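Local atomic coordinates of BAG family molecular chaperone regulator 1 (Arabidopsis thaliana, PDB entry 4HWC), a protein that probably acts as a co-chaperone that binds the ATPase domain of HSP70/HSC70 chaperones through its BAG domain and regulates programmed cell death and stress responses. Residues G34-E38 / K39-T43; V42-I45 / E46-N50. All coordinates share one frame; numbering follows the deposited sequence.

Contact 1. Residues G34-E38 / K39-T43; sequences GKIAE and KDLVT
Ile36 and Leu41 meet at about a right angle where the loop before Glu38 runs into helix 38-55. The CG2 methyl of Ile36 lies 3.6 Å from CG of Leu41 and also touches CD2. It stands opposite its own backbone N (chi1 -59° for CG1), which turns it toward the leucine; both side chains also reach Phe26 of helix 5-31. The other methyl of Leu41, CD1, passes 4.0 Å from OE2 of Glu38, whose chain is bent at chi2 and crosses the leucine at a slant. Shortened to an alanine, Leu41 would probably leave Ile36 CG2 without its apolar partner and open a gap beside Phe26 and Leu82. Ala37 is the N-cap residue, and its carbonyl O accepts two amides: Asp40 N at 2.9 Å, from above the carbonyl plane, and Leu41 N at 3.3 Å, within that plane. Its methyl cannot cap, but it is small enough to lie 3.1 Å, from CB, beside Asp40 OD2. Ala37 N reaches that carboxylate through a water, which accepts from Ala37 N and donates to Asp40 OD2, each at 2.6 Å. These contacts mark the N-terminus of the second helix in the BAG domain's three-helix bundle.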
# COMPACT_ATOMS: atom_id res chain seq x y z
N GLY A 34 4.48 -5.13 -21.07
CA GLY A 34 3.60 -3.99 -21.24
C GLY A 34 4.11 -2.75 -20.53
O GLY A 34 5.07 -2.80 -19.76
N LYS A 35 3.46 -1.61 -20.79
CA LYS A 35 3.88 -0.36 -20.17
C LYS A 35 2.82 0.18 -19.23
O LYS A 35 1.62 0.08 -19.49
CB LYS A 35 4.19 0.67 -21.25
N ILE A 36 3.26 0.74 -18.11
CA ILE A 36 2.36 1.31 -17.13
C ILE A 36 2.41 2.83 -17.25
O ILE A 36 3.49 3.41 -17.28
CB ILE A 36 2.77 0.95 -15.69
CG1 ILE A 36 2.78 -0.56 -15.50
CG2 ILE A 36 1.81 1.59 -14.70
CD1 ILE A 36 3.28 -1.00 -14.15
N ALA A 37 1.24 3.46 -17.33
CA ALA A 37 1.17 4.91 -17.42
C ALA A 37 1.71 5.49 -16.12
O ALA A 37 1.32 5.05 -15.04
CB ALA A 37 -0.27 5.36 -17.64
N GLU A 38 2.61 6.46 -16.22
CA GLU A 38 3.18 7.08 -15.04
C GLU A 38 2.06 7.62 -14.15
O GLU A 38 2.15 7.56 -12.93
CB GLU A 38 4.12 8.22 -15.44
CG GLU A 38 5.36 7.76 -16.19
CD GLU A 38 6.32 6.98 -15.30
OE1 GLU A 38 6.88 7.58 -14.36
OE2 GLU A 38 6.51 5.77 -15.55
N LYS A 39 1.01 8.12 -14.78
CA LYS A 39 -0.14 8.67 -14.07
C LYS A 39 -0.78 7.64 -13.14
O LYS A 39 -1.23 7.98 -12.05
CB LYS A 39 -1.18 9.17 -15.08
CG LYS A 39 -2.52 9.55 -14.47
CD LYS A 39 -3.47 10.06 -15.54
CE LYS A 39 -3.72 9.02 -16.63
NZ LYS A 39 -4.52 9.56 -17.76
N ASP A 40 -0.82 6.39 -13.58
CA ASP A 40 -1.41 5.34 -12.76
C ASP A 40 -0.50 4.98 -11.59
O ASP A 40 -0.98 4.71 -10.49
CB ASP A 40 -1.70 4.11 -13.62
CG ASP A 40 -2.79 4.36 -14.64
OD1 ASP A 40 -3.94 4.63 -14.22
OD2 ASP A 40 -2.51 4.28 -15.86
N LEU A 41 0.81 4.98 -11.83
CA LEU A 41 1.77 4.66 -10.76
C LEU A 41 1.67 5.71 -9.66
O LEU A 41 1.68 5.38 -8.47
CB LEU A 41 3.20 4.62 -11.29
CG LEU A 41 3.63 3.44 -12.16
CD1 LEU A 41 5.10 3.58 -12.52
CD2 LEU A 41 3.41 2.14 -11.40
N VAL A 42 1.56 6.97 -10.04
CA VAL A 42 1.46 8.06 -9.07
C VAL A 42 0.13 8.00 -8.32
O VAL A 42 0.08 8.28 -7.12
CB VAL A 42 1.58 9.44 -9.75
CG1 VAL A 42 1.38 10.55 -8.72
CG2 VAL A 42 2.94 9.57 -10.41
N THR A 43 -0.94 7.65 -9.02
CA THR A 43 -2.25 7.55 -8.39
C THR A 43 -2.22 6.54 -7.25
O THR A 43 -2.64 6.84 -6.13
CB THR A 43 -3.34 7.12 -9.39
OG1 THR A 43 -3.57 8.18 -10.33
CG2 THR A 43 -4.64 6.80 -8.67
O HOH W 1 -1.21 2.51 -17.30

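Contact 2. Residues V42-I45 / E46-N50; sequences VTVI and ELLMN
Val44 and Leu48, one helical turn apart, lie side by side and point the same way, CG1 of the valine 4.2 Å from CD1 of the leucine. What makes this the tightly packed side is burial: Leu82 of helix 62-88 covers the pair, while Phe26 and Leu19 of helix 5-31 touch Val44 and Leu48 respectively. Leu48 also rests on the backbone: chi1 of -73° sets CG beside its own backbone N, which brings it to 3.3 Å from Val44 O. A branched valine and a longer leucine suit this face, since they offer only hydrocarbon to the neighbouring helices.

On one flank of the buried pair, Ile45 still packs on Leu82 and Asp83. Its CG2 stands 4.3 Å from CG of Met49, beyond which the methionine bends twice and leads away. Farther round, on the solvent side, the exposed Glu46 runs alongside Val42, its chain extended beyond CG; here the carboxylate itself does the touching, OE1 grazing Val42 CG1 at 3.9 Å. On the other flank, Leu47 leans over the backbone, with CG 3.4 Å from Thr43 O, and touches Arg22.

Four successive amides, those of Glu46 to Met49, hydrogen-bond to the carbonyls four residues earlier, Glu46 N to Val42 O at 2.9 Å among them. The backbone polarity is thus met within the helix, and the side chains can divide as in an amphipathic helix: aliphatic groups on the bundle side, charge on the outer side.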
# COMPACT_ATOMS: atom_id res chain seq x y z
N VAL A 42 1.56 6.97 -10.04
CA VAL A 42 1.46 8.06 -9.07
C VAL A 42 0.13 8.00 -8.32
O VAL A 42 0.08 8.28 -7.12
CB VAL A 42 1.58 9.44 -9.75
CG1 VAL A 42 1.38 10.55 -8.72
CG2 VAL A 42 2.94 9.57 -10.41
N THR A 43 -0.94 7.65 -9.02
CA THR A 43 -2.25 7.55 -8.39
C THR A 43 -2.22 6.54 -7.25
O THR A 43 -2.64 6.84 -6.13
CB THR A 43 -3.34 7.12 -9.39
OG1 THR A 43 -3.57 8.18 -10.33
CG2 THR A 43 -4.64 6.80 -8.67
N VAL A 44 -1.70 5.35 -7.53
CA VAL A 44 -1.63 4.28 -6.53
C VAL A 44 -0.66 4.60 -5.39
O VAL A 44 -0.95 4.33 -4.22
CB VAL A 44 -1.25 2.95 -7.20
CG1 VAL A 44 -1.14 1.84 -6.18
CG2 VAL A 44 -2.31 2.58 -8.24
N ILE A 45 0.50 5.16 -5.72
CA ILE A 45 1.46 5.51 -4.68
C ILE A 45 0.78 6.50 -3.77
O ILE A 45 0.86 6.39 -2.55
CB ILE A 45 2.73 6.15 -5.26
CG1 ILE A 45 3.56 5.08 -5.97
CG2 ILE A 45 3.55 6.81 -4.13
CD1 ILE A 45 4.85 5.61 -6.56
N GLU A 46 0.09 7.46 -4.35
CA GLU A 46 -0.56 8.44 -3.50
C GLU A 46 -1.73 7.91 -2.69
O GLU A 46 -1.96 8.37 -1.58
CB GLU A 46 -0.87 9.72 -4.32
CG GLU A 46 0.32 10.70 -4.12
CD GLU A 46 0.41 11.91 -5.00
OE1 GLU A 46 1.56 12.35 -5.22
OE2 GLU A 46 -0.61 12.44 -5.47
N LEU A 47 -2.45 6.91 -3.20
CA LEU A 47 -3.53 6.32 -2.42
C LEU A 47 -2.91 5.57 -1.24
O LEU A 47 -3.50 5.54 -0.15
CB LEU A 47 -4.39 5.33 -3.24
CG LEU A 47 -5.33 5.95 -4.27
CD1 LEU A 47 -6.07 4.84 -5.01
CD2 LEU A 47 -6.31 6.88 -3.57
N LEU A 48 -1.74 4.98 -1.45
CA LEU A 48 -1.04 4.25 -0.38
C LEU A 48 -0.54 5.22 0.68
O LEU A 48 -0.57 4.92 1.88
CB LEU A 48 0.13 3.44 -0.95
CG LEU A 48 -0.25 2.19 -1.75
CD1 LEU A 48 0.94 1.74 -2.58
CD2 LEU A 48 -0.69 1.07 -0.80
N MET A 49 -0.07 6.39 0.26
CA MET A 49 0.42 7.37 1.22
C MET A 49 -0.72 7.87 2.10
O MET A 49 -0.50 8.20 3.27
CB MET A 49 1.09 8.55 0.50
CG MET A 49 2.34 8.16 -0.26
SD MET A 49 3.58 7.37 0.79
CE MET A 49 4.11 8.79 1.78
N ASN A 50 -1.92 7.93 1.53
CA ASN A 50 -3.09 8.36 2.29
C ASN A 50 -3.42 7.35 3.37
O ASN A 50 -3.88 7.70 4.46
CB ASN A 50 -4.31 8.56 1.37
CG ASN A 50 -4.32 9.92 0.70
OD1 ASN A 50 -3.64 10.86 1.15
ND2 ASN A 50 -5.10 10.06 -0.37

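Helix 5-31 comes first in the chain, and the loop after it leads into contact 1, where residues 34-38 run into the start of helix 38-55. Contact 2 follows along the same helix, about 12 Å away between centres. Neither contact closes a long loop: each joins neighbouring parts of one continuous stretch, and the two overlap at Val42 and Thr43 instead of nesting or crossing. Contact 1 lies near the surface toward one end of the bundle, contact 2 closer to the centre of the chain. Both face helices 5-31 and 62-88, with Phe26 and Leu82 touched from each, so together they seat the second helix of the bundle against the other two.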